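Local coordinates for imelysin-like protein (Psychrobacter arcticus, PDB 3PF0), which is of unknown function, though it belongs to the imelysin-like family (peptidase family M75) and may be a metalloendopeptidase, at residues A[245-250]-A[332-337]; A[250-255]-A[325-330]; A[267-272]-A[318-323]. All coordinates share one frame; numbering follows the deposited sequence. Where two conformers were deposited one is given.

Contact 1 (A[245-250]-A[332-337]); sequences AIEQPL and ELYDHL
Ile246 reaches from the last turns of helix 225-250 to three side chains of helix 327-351 and gives each a different carbon. Its CD1 meets Leu333 CD2 at 3.8 Å and its CG1 meets Leu337 CD1 at the same separation, each leucine lying nearly square across it. Ile246 and Tyr334 run past each other in opposite directions, Ile246 CG2, anti to its own backbone N (chi1 of CG1 -58°), lying 4.0 Å from Tyr334 CB and at the ring edge. A beta-branched residue suits this place because it offers three contact points at once. The axes of segments 245-250 and 332-337 pass 9.9 Å apart, at 145° between their directions. Next to this apolar patch, the extended side chain of Glu247 runs slantwise across the tyrosine, its CB 3.8 Å from Tyr334 CE1, with the carboxylate turned 22° from the ring plane. Glu247 OE2 comes to 3.5 Å from Tyr334 OH, and Lys242 makes a weak hydrogen bond to that hydroxyl. Ile272 of helix 268-283 packs on Ile246 as well. The chemistry is thus graded: branched aliphatic carbons fill the buried side, while tyrosine, with a greasy ring and a polar end, makes the passage to the partly exposed, charged margin.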
loop_
_atom_site.group_PDB
_atom_site.type_symbol
_atom_site.label_atom_id
_atom_site.label_comp_id
_atom_site.label_asym_id
_atom_site.label_seq_id
_atom_site.Cartn_x
_atom_site.Cartn_y
_atom_site.Cartn_z
ATOM N N ALA A 245 -11.332 2.907 0.485
ATOM C CA ALA A 245 -10.699 4.220 0.439
ATOM C C ALA A 245 -11.514 5.285 -0.307
ATOM O O ALA A 245 -11.360 6.462 0.016
ATOM C CB ALA A 245 -9.310 4.109 -0.180
ATOM N N ILE A 246 -12.370 4.906 -1.280
ATOM C CA ILE A 246 -13.092 5.905 -2.082
ATOM C C ILE A 246 -14.610 5.916 -1.811
ATOM O O ILE A 246 -15.105 6.917 -1.309
ATOM C CB ILE A 246 -12.769 5.753 -3.610
ATOM C CG1 ILE A 246 -11.244 5.894 -3.905
ATOM C CG2 ILE A 246 -13.602 6.706 -4.502
ATOM C CD1 ILE A 246 -10.563 7.276 -3.573
ATOM N N GLU A 247 -15.341 4.846 -2.177
ATOM C CA GLU A 247 -16.798 4.765 -2.057
ATOM C C GLU A 247 -17.293 5.013 -0.631
ATOM O O GLU A 247 -18.133 5.894 -0.437
ATOM C CB GLU A 247 -17.322 3.410 -2.564
ATOM C CG GLU A 247 -18.832 3.271 -2.521
ATOM C CD GLU A 247 -19.364 1.937 -2.998
ATOM O OE1 GLU A 247 -18.898 0.892 -2.490
ATOM O OE2 GLU A 247 -20.265 1.938 -3.869
ATOM N N GLN A 248 -16.793 4.235 0.345
ATOM C CA GLN A 248 -17.238 4.306 1.736
ATOM C C GLN A 248 -16.882 5.642 2.428
ATOM O O GLN A 248 -17.800 6.230 2.988
ATOM C CB GLN A 248 -16.711 3.116 2.556
ATOM C CG GLN A 248 -17.518 1.833 2.364
ATOM C CD GLN A 248 -16.731 0.591 2.719
ATOM O OE1 GLN A 248 -15.965 0.550 3.691
ATOM N NE2 GLN A 248 -16.914 -0.463 1.939
ATOM N N PRO A 249 -15.625 6.164 2.436
ATOM C CA PRO A 249 -15.365 7.412 3.180
ATOM C C PRO A 249 -16.005 8.665 2.587
ATOM O O PRO A 249 -16.253 9.618 3.328
ATOM C CB PRO A 249 -13.845 7.544 3.138
ATOM C CG PRO A 249 -13.349 6.213 2.768
ATOM C CD PRO A 249 -14.372 5.632 1.875
ATOM N N LEU A 250 -16.257 8.671 1.272
ATOM C CA LEU A 250 -16.837 9.823 0.593
ATOM C C LEU A 250 -18.370 9.715 0.482
ATOM O O LEU A 250 -19.015 10.657 0.011
ATOM C CB LEU A 250 -16.190 10.010 -0.795
ATOM C CG LEU A 250 -14.649 10.135 -0.823
ATOM C CD1 LEU A 250 -14.126 10.102 -2.245
ATOM C CD2 LEU A 250 -14.166 11.372 -0.086
ATOM N N GLU A 332 -16.607 10.143 -10.598
ATOM C CA GLU A 332 -15.815 9.867 -11.801
ATOM C C GLU A 332 -14.604 8.989 -11.463
ATOM O O GLU A 332 -14.298 8.043 -12.198
ATOM C CB GLU A 332 -15.337 11.184 -12.410
ATOM C CG GLU A 332 -15.924 11.505 -13.767
ATOM C CD GLU A 332 -15.173 12.617 -14.468
ATOM O OE1 GLU A 332 -15.258 13.782 -14.011
ATOM O OE2 GLU A 332 -14.453 12.314 -15.448
ATOM N N LEU A 333 -13.920 9.305 -10.341
ATOM C CA LEU A 333 -12.763 8.552 -9.866
ATOM C C LEU A 333 -13.180 7.127 -9.514
ATOM O O LEU A 333 -12.497 6.185 -9.926
ATOM C CB LEU A 333 -12.076 9.250 -8.672
ATOM C CG LEU A 333 -10.883 8.505 -8.023
ATOM C CD1 LEU A 333 -9.750 8.238 -9.030
ATOM C CD2 LEU A 333 -10.350 9.265 -6.834
ATOM N N TYR A 334 -14.315 6.967 -8.798
ATOM C CA TYR A 334 -14.847 5.655 -8.425
ATOM C C TYR A 334 -15.200 4.856 -9.668
ATOM O O TYR A 334 -14.842 3.688 -9.741
ATOM C CB TYR A 334 -16.074 5.771 -7.499
ATOM C CG TYR A 334 -16.700 4.426 -7.191
ATOM C CD1 TYR A 334 -16.082 3.529 -6.325
ATOM C CD2 TYR A 334 -17.877 4.025 -7.815
ATOM C CE1 TYR A 334 -16.625 2.270 -6.079
ATOM C CE2 TYR A 334 -18.426 2.766 -7.581
ATOM C CZ TYR A 334 -17.796 1.892 -6.712
ATOM O OH TYR A 334 -18.345 0.659 -6.461
ATOM N N ASP A 335 -15.889 5.486 -10.637
ATOM C CA ASP A 335 -16.308 4.878 -11.907
ATOM C C ASP A 335 -15.095 4.383 -12.719
ATOM O O ASP A 335 -15.146 3.274 -13.257
ATOM C CB ASP A 335 -17.155 5.864 -12.724
ATOM C CG ASP A 335 -18.582 6.061 -12.216
ATOM O OD1 ASP A 335 -19.014 5.289 -11.324
ATOM O OD2 ASP A 335 -19.278 6.965 -12.735
ATOM N N HIS A 336 -13.993 5.174 -12.751
ATOM C CA HIS A 336 -12.750 4.810 -13.430
ATOM C C HIS A 336 -12.124 3.581 -12.756
ATOM O O HIS A 336 -11.656 2.681 -13.458
ATOM C CB HIS A 336 -11.756 5.989 -13.432
ATOM C CG HIS A 336 -11.918 6.922 -14.592
ATOM N ND1 HIS A 336 -12.905 7.892 -14.606
ATOM C CD2 HIS A 336 -11.208 7.005 -15.739
ATOM C CE1 HIS A 336 -12.771 8.526 -15.760
ATOM N NE2 HIS A 336 -11.757 8.032 -16.471
ATOM N N LEU A 337 -12.143 3.533 -11.401
ATOM C CA LEU A 337 -11.585 2.416 -10.616
ATOM C C LEU A 337 -12.413 1.140 -10.805
ATOM O O LEU A 337 -11.847 0.042 -10.851
ATOM C CB LEU A 337 -11.481 2.764 -9.116
ATOM C CG LEU A 337 -10.423 3.798 -8.719
ATOM C CD1 LEU A 337 -10.590 4.223 -7.275
ATOM C CD2 LEU A 337 -8.991 3.294 -8.987
#

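Contact 2 (A[250-255]-A[325-330]); sequences LGLSGK and ADKATQ
Leu250 and Gln330 meet where helix 225-250 ends in a Schellman motif and helix 327-351 begins. Gly251 is the residue that leaves the helix, with positive phi (53°) and two bonds back into the last turn; a side chain here would run into Gly254 O, so glycine suits the place. The turn leaves the carbonyl of Leu250 facing the first turn of the other helix, where Lys327 donates from NZ to Leu250 O at 3.1 Å, in the carbonyl plane. The lysine reaches it by folding: bends at chi2 (-78°) and chi4 (-79°) bring its ammonium back alongside its own helix, where NZ also donates to Gln330 OE1 at 2.8 Å, again in the plane of that carbonyl. One flexible, charged chain thus joins a helix end to a side-chain amide one turn on.

Gln330 is extended beyond CG, and its length serves two purposes. Its aliphatic part and amide carbon pack against Leu250, whose CD1 lies 3.8 Å from Gln330 CD. Its amide is gripped at both ends, OE1 by the lysine and NE2 by the backbone oxygen of Leu322, which fixes which way round it sits and satisfies a buried polar group. Leu252 approaches the same residue from the loop: its CD2 is 4.1 Å from Gln330 CB, while its CD1 touches Ile246 and Tyr334, which suits a branched apolar side chain. On the nitrogen side of the amide, Leu250 CD2 rests 3.5 Å from Gln330 NE2.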
loop_
_atom_site.group_PDB
_atom_site.type_symbol
_atom_site.label_atom_id
_atom_site.label_comp_id
_atom_site.label_asym_id
_atom_site.label_seq_id
_atom_site.Cartn_x
_atom_site.Cartn_y
_atom_site.Cartn_z
ATOM N N LEU A 250 -16.257 8.671 1.272
ATOM C CA LEU A 250 -16.837 9.823 0.593
ATOM C C LEU A 250 -18.370 9.715 0.482
ATOM O O LEU A 250 -19.015 10.657 0.011
ATOM C CB LEU A 250 -16.190 10.010 -0.795
ATOM C CG LEU A 250 -14.649 10.135 -0.823
ATOM C CD1 LEU A 250 -14.126 10.102 -2.245
ATOM C CD2 LEU A 250 -14.166 11.372 -0.086
ATOM N N GLY A 251 -18.926 8.595 0.956
ATOM C CA GLY A 251 -20.358 8.310 0.950
ATOM C C GLY A 251 -20.998 8.453 -0.414
ATOM O O GLY A 251 -21.896 9.280 -0.597
ATOM N N LEU A 252 -20.512 7.674 -1.387
ATOM C CA LEU A 252 -21.000 7.725 -2.769
ATOM C C LEU A 252 -22.217 6.812 -2.988
ATOM O O LEU A 252 -23.046 7.110 -3.852
ATOM C CB LEU A 252 -19.875 7.358 -3.760
ATOM C CG LEU A 252 -18.560 8.155 -3.684
ATOM C CD1 LEU A 252 -17.545 7.582 -4.626
ATOM C CD2 LEU A 252 -18.762 9.634 -4.010
ATOM N N SER A 253 -22.319 5.711 -2.219
ATOM C CA SER A 253 -23.411 4.730 -2.313
ATOM C C SER A 253 -24.472 4.931 -1.218
ATOM O O SER A 253 -25.641 4.582 -1.419
ATOM C CB SER A 253 -22.862 3.308 -2.238
ATOM O OG SER A 253 -22.131 3.088 -1.042
ATOM N N GLY A 254 -24.047 5.473 -0.078
ATOM C CA GLY A 254 -24.901 5.749 1.073
ATOM C C GLY A 254 -24.227 6.667 2.069
ATOM O O GLY A 254 -23.501 7.581 1.667
ATOM N N LYS A 255 -24.454 6.433 3.379
ATOM C CA LYS A 255 -23.827 7.232 4.436
ATOM C C LYS A 255 -22.345 6.907 4.516
ATOM O O LYS A 255 -21.981 5.726 4.459
ATOM C CB LYS A 255 -24.493 6.990 5.796
ATOM C CG LYS A 255 -24.209 8.096 6.808
ATOM C CD LYS A 255 -23.627 7.542 8.090
ATOM C CE LYS A 255 -24.443 7.938 9.294
ATOM N NZ LYS A 255 -24.006 7.215 10.514
ATOM N N ALA A 325 -12.717 17.543 -2.981
ATOM C CA ALA A 325 -13.093 17.556 -4.393
ATOM C C ALA A 325 -14.607 17.594 -4.551
ATOM O O ALA A 325 -15.325 17.337 -3.576
ATOM C CB ALA A 325 -12.538 16.328 -5.086
ATOM N N ASP A 326 -15.088 17.911 -5.788
ATOM C CA ASP A 326 -16.519 17.936 -6.112
ATOM C C ASP A 326 -17.062 16.515 -6.061
ATOM O O ASP A 326 -16.323 15.572 -6.364
ATOM C CB ASP A 326 -16.773 18.559 -7.501
ATOM C CG ASP A 326 -16.302 19.990 -7.651
ATOM O OD1 ASP A 326 -16.877 20.879 -6.986
ATOM O OD2 ASP A 326 -15.389 20.231 -8.469
ATOM N N LYS A 327 -18.341 16.352 -5.659
ATOM C CA LYS A 327 -18.988 15.042 -5.558
ATOM C C LYS A 327 -18.987 14.298 -6.894
ATOM O O LYS A 327 -18.753 13.092 -6.902
ATOM C CB LYS A 327 -20.419 15.174 -5.026
ATOM C CG LYS A 327 -20.528 14.963 -3.522
ATOM C CD LYS A 327 -20.487 13.481 -3.129
ATOM C CE LYS A 327 -20.303 13.285 -1.644
ATOM N NZ LYS A 327 -18.886 13.456 -1.226
ATOM N N ALA A 328 -19.200 15.015 -8.013
ATOM C CA ALA A 328 -19.206 14.447 -9.363
ATOM C C ALA A 328 -17.816 13.924 -9.756
ATOM O O ALA A 328 -17.722 12.849 -10.353
ATOM C CB ALA A 328 -19.687 15.484 -10.368
ATOM N N THR A 329 -16.744 14.651 -9.374
ATOM C CA THR A 329 -15.348 14.275 -9.658
ATOM C C THR A 329 -14.957 13.029 -8.857
ATOM O O THR A 329 -14.204 12.191 -9.353
ATOM C CB THR A 329 -14.388 15.442 -9.366
ATOM O OG1 THR A 329 -14.981 16.675 -9.776
ATOM C CG2 THR A 329 -13.051 15.274 -10.059
ATOM N N GLN A 330 -15.471 12.914 -7.624
ATOM C CA GLN A 330 -15.227 11.767 -6.740
ATOM C C GLN A 330 -15.920 10.530 -7.315
ATOM O O GLN A 330 -15.361 9.425 -7.256
ATOM C CB GLN A 330 -15.725 12.057 -5.316
ATOM C CG GLN A 330 -14.925 13.124 -4.562
ATOM C CD GLN A 330 -15.588 13.509 -3.256
ATOM O OE1 GLN A 330 -16.801 13.358 -3.068
ATOM N NE2 GLN A 330 -14.811 14.033 -2.324
#

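Contact 3 (A[267-272]-A[318-323]); sequences QSRAII and MPEDLA
The N-terminal turn of helix 268-283 is joined here to the loop between helices 298-316 and 327-351, at a point where backbone groups of the loop meet the first residues of the helix. Arg269 N donates to Glu320 O at 3.1 Å, using an N-H that the first turn of a helix cannot satisfy internally. Ser268 answers in the other direction: OG accepts from Leu322 N at 2.9 Å, nearly straight at 161°. Its chi1 of 39° sets the hydroxyl between backbone N and carbonyl carbon, and a serine is short enough to fit so close to the loop. A water bound to Gln267 OE1, Ala270 N and Glu320 O knits the turn further, while Asp321 OD1 takes the N-H of Ala323 in an Asx turn.

Arg269 extends along the backbone of 318-320, its chain extended to CD and then bent at chi3 (70°), which lays the guanidinium against the backbone. NH1 donates to Met318 O at 2.8 Å; it lies in the plane of the Met318 carbonyl, the oxygen in the guanidinium plane, and Glu320 CA sits over the guanidinium face. A leucine here would keep some aliphatic packing but would probably leave the carbonyl of Met318 without its donor and the backbone at 318-320 less firmly held. On the buried side Leu322 CD1 meets Ile272 CG1 at 3.7 Å, and Leu322 also packs on Ile246 and Leu333. Glu320 OE2 lies 4.6 Å from Arg269 NH2, too far for a salt bridge, so charge attraction would add only modestly to a junction held mainly by hydrogen bonds to main-chain atoms.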
loop_
_atom_site.group_PDB
_atom_site.type_symbol
_atom_site.label_atom_id
_atom_site.label_comp_id
_atom_site.label_asym_id
_atom_site.label_seq_id
_atom_site.Cartn_x
_atom_site.Cartn_y
_atom_site.Cartn_z
ATOM N N GLN A 267 -3.374 13.998 2.668
ATOM C CA GLN A 267 -2.585 13.586 1.508
ATOM C C GLN A 267 -3.162 12.319 0.841
ATOM O O GLN A 267 -2.398 11.458 0.411
ATOM C CB GLN A 267 -1.111 13.380 1.927
ATOM C CG GLN A 267 -0.394 14.664 2.395
ATOM C CD GLN A 267 -0.178 15.688 1.293
ATOM O OE1 GLN A 267 -0.226 15.384 0.092
ATOM N NE2 GLN A 267 0.072 16.938 1.682
ATOM N N SER A 268 -4.502 12.221 0.719
ATOM C CA SER A 268 -5.131 11.038 0.110
ATOM C C SER A 268 -4.783 10.874 -1.364
ATOM O O SER A 268 -4.623 9.738 -1.796
ATOM C CB SER A 268 -6.647 11.027 0.290
ATOM O OG SER A 268 -7.231 12.310 0.150
ATOM N N ARG A 269 -4.673 11.982 -2.133
ATOM C CA ARG A 269 -4.322 11.939 -3.560
ATOM C C ARG A 269 -2.963 11.236 -3.773
ATOM O O ARG A 269 -2.854 10.411 -4.674
ATOM C CB ARG A 269 -4.310 13.346 -4.174
ATOM C CG ARG A 269 -4.218 13.339 -5.713
ATOM C CD ARG A 269 -4.029 14.726 -6.303
ATOM N NE ARG A 269 -2.704 15.282 -6.021
ATOM C CZ ARG A 269 -2.406 16.577 -6.088
ATOM N NH1 ARG A 269 -3.332 17.462 -6.437
ATOM N NH2 ARG A 269 -1.182 16.997 -5.806
ATOM N N ALA A 270 -1.966 11.524 -2.915
ATOM C CA ALA A 270 -0.637 10.916 -2.968
ATOM C C ALA A 270 -0.678 9.399 -2.712
ATOM O O ALA A 270 0.090 8.666 -3.331
ATOM C CB ALA A 270 0.289 11.587 -1.964
ATOM N N ILE A 271 -1.578 8.930 -1.818
ATOM C CA ILE A 271 -1.715 7.501 -1.505
ATOM C C ILE A 271 -2.368 6.763 -2.692
ATOM O O ILE A 271 -1.844 5.735 -3.113
ATOM C CB ILE A 271 -2.474 7.256 -0.161
ATOM C CG1 ILE A 271 -1.842 8.058 1.014
ATOM C CG2 ILE A 271 -2.553 5.758 0.178
ATOM C CD1 ILE A 271 -0.269 7.843 1.240
ATOM N N ILE A 272 -3.468 7.312 -3.257
ATOM C CA ILE A 272 -4.177 6.703 -4.396
ATOM C C ILE A 272 -3.253 6.656 -5.637
ATOM O O ILE A 272 -3.225 5.645 -6.332
ATOM C CB ILE A 272 -5.536 7.416 -4.674
ATOM C CG1 ILE A 272 -6.468 7.384 -3.422
ATOM C CG2 ILE A 272 -6.256 6.849 -5.912
ATOM C CD1 ILE A 272 -6.773 5.979 -2.763
HETATM N N MSE A 318 -7.354 16.634 -9.422
HETATM C CA MSE A 318 -8.113 16.668 -8.164
HETATM C C MSE A 318 -7.243 17.282 -7.032
HETATM O O MSE A 318 -6.024 17.342 -7.202
HETATM C CB MSE A 318 -8.581 15.251 -7.792
HETATM C CG MSE A 318 -9.668 14.721 -8.709
HETATM SE SE MSE A 318 -10.202 12.883 -8.293
HETATM C CE MSE A 318 -11.338 13.171 -6.742
ATOM N N PRO A 319 -7.812 17.746 -5.885
ATOM C CA PRO A 319 -6.960 18.343 -4.831
ATOM C C PRO A 319 -6.134 17.307 -4.051
ATOM O O PRO A 319 -6.363 16.103 -4.194
ATOM C CB PRO A 319 -7.973 19.044 -3.913
ATOM C CG PRO A 319 -9.281 19.038 -4.658
ATOM C CD PRO A 319 -9.234 17.810 -5.499
ATOM N N GLU A 320 -5.152 17.785 -3.235
ATOM C CA GLU A 320 -4.277 16.954 -2.384
ATOM C C GLU A 320 -5.091 16.060 -1.467
ATOM O O GLU A 320 -4.727 14.906 -1.253
ATOM C CB GLU A 320 -3.337 17.821 -1.543
ATOM C CG GLU A 320 -2.158 18.386 -2.310
ATOM C CD GLU A 320 -1.097 19.044 -1.451
ATOM O OE1 GLU A 320 -1.413 19.485 -0.320
ATOM O OE2 GLU A 320 0.061 19.124 -1.922
ATOM N N ASP A 321 -6.197 16.609 -0.924
ATOM C CA ASP A 321 -7.170 15.899 -0.098
ATOM C C ASP A 321 -8.386 15.662 -0.985
ATOM O O ASP A 321 -9.086 16.617 -1.341
ATOM C CB ASP A 321 -7.513 16.717 1.166
ATOM C CG ASP A 321 -8.399 16.022 2.187
ATOM O OD1 ASP A 321 -9.045 15.012 1.833
ATOM O OD2 ASP A 321 -8.480 16.514 3.328
ATOM N N LEU A 322 -8.617 14.393 -1.368
ATOM C CA LEU A 322 -9.716 14.001 -2.266
ATOM C C LEU A 322 -11.095 14.309 -1.681
ATOM O O LEU A 322 -12.054 14.429 -2.443
ATOM C CB LEU A 322 -9.624 12.513 -2.658
ATOM C CG LEU A 322 -8.335 12.078 -3.403
ATOM C CD1 LEU A 322 -8.341 10.595 -3.676
ATOM C CD2 LEU A 322 -8.140 12.845 -4.706
ATOM N N ALA A 323 -11.194 14.470 -0.347
ATOM C CA ALA A 323 -12.454 14.808 0.318
ATOM C C ALA A 323 -12.926 16.214 -0.058
ATOM O O ALA A 323 -14.127 16.449 -0.050
ATOM C CB ALA A 323 -12.300 14.706 1.825
HETATM O O HOH W 1 -1.959 14.421 -1.749
HETATM O O HOH W 2 -6.690 13.007 2.751
#

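In the fold
The three contacts lie on the same side of the chain's centre in this predominantly helical protein, which has no strands, and are nested along the sequence: contact 3 falls within the loop closed by contact 2, itself within that closed by contact 1. Contacts 1 and 2, with centres about 7 Å apart, share Leu250 and helix 327-351; contact 3 is centred about 12 Å from contact 1 and 14 Å from contact 2. Leu322 touches residues of all three contacts. Segments far apart in sequence thus converge where helices 225-250, 268-283 and 327-351 meet, tying two connecting loops to the helical bundle of this imelysin-like protein.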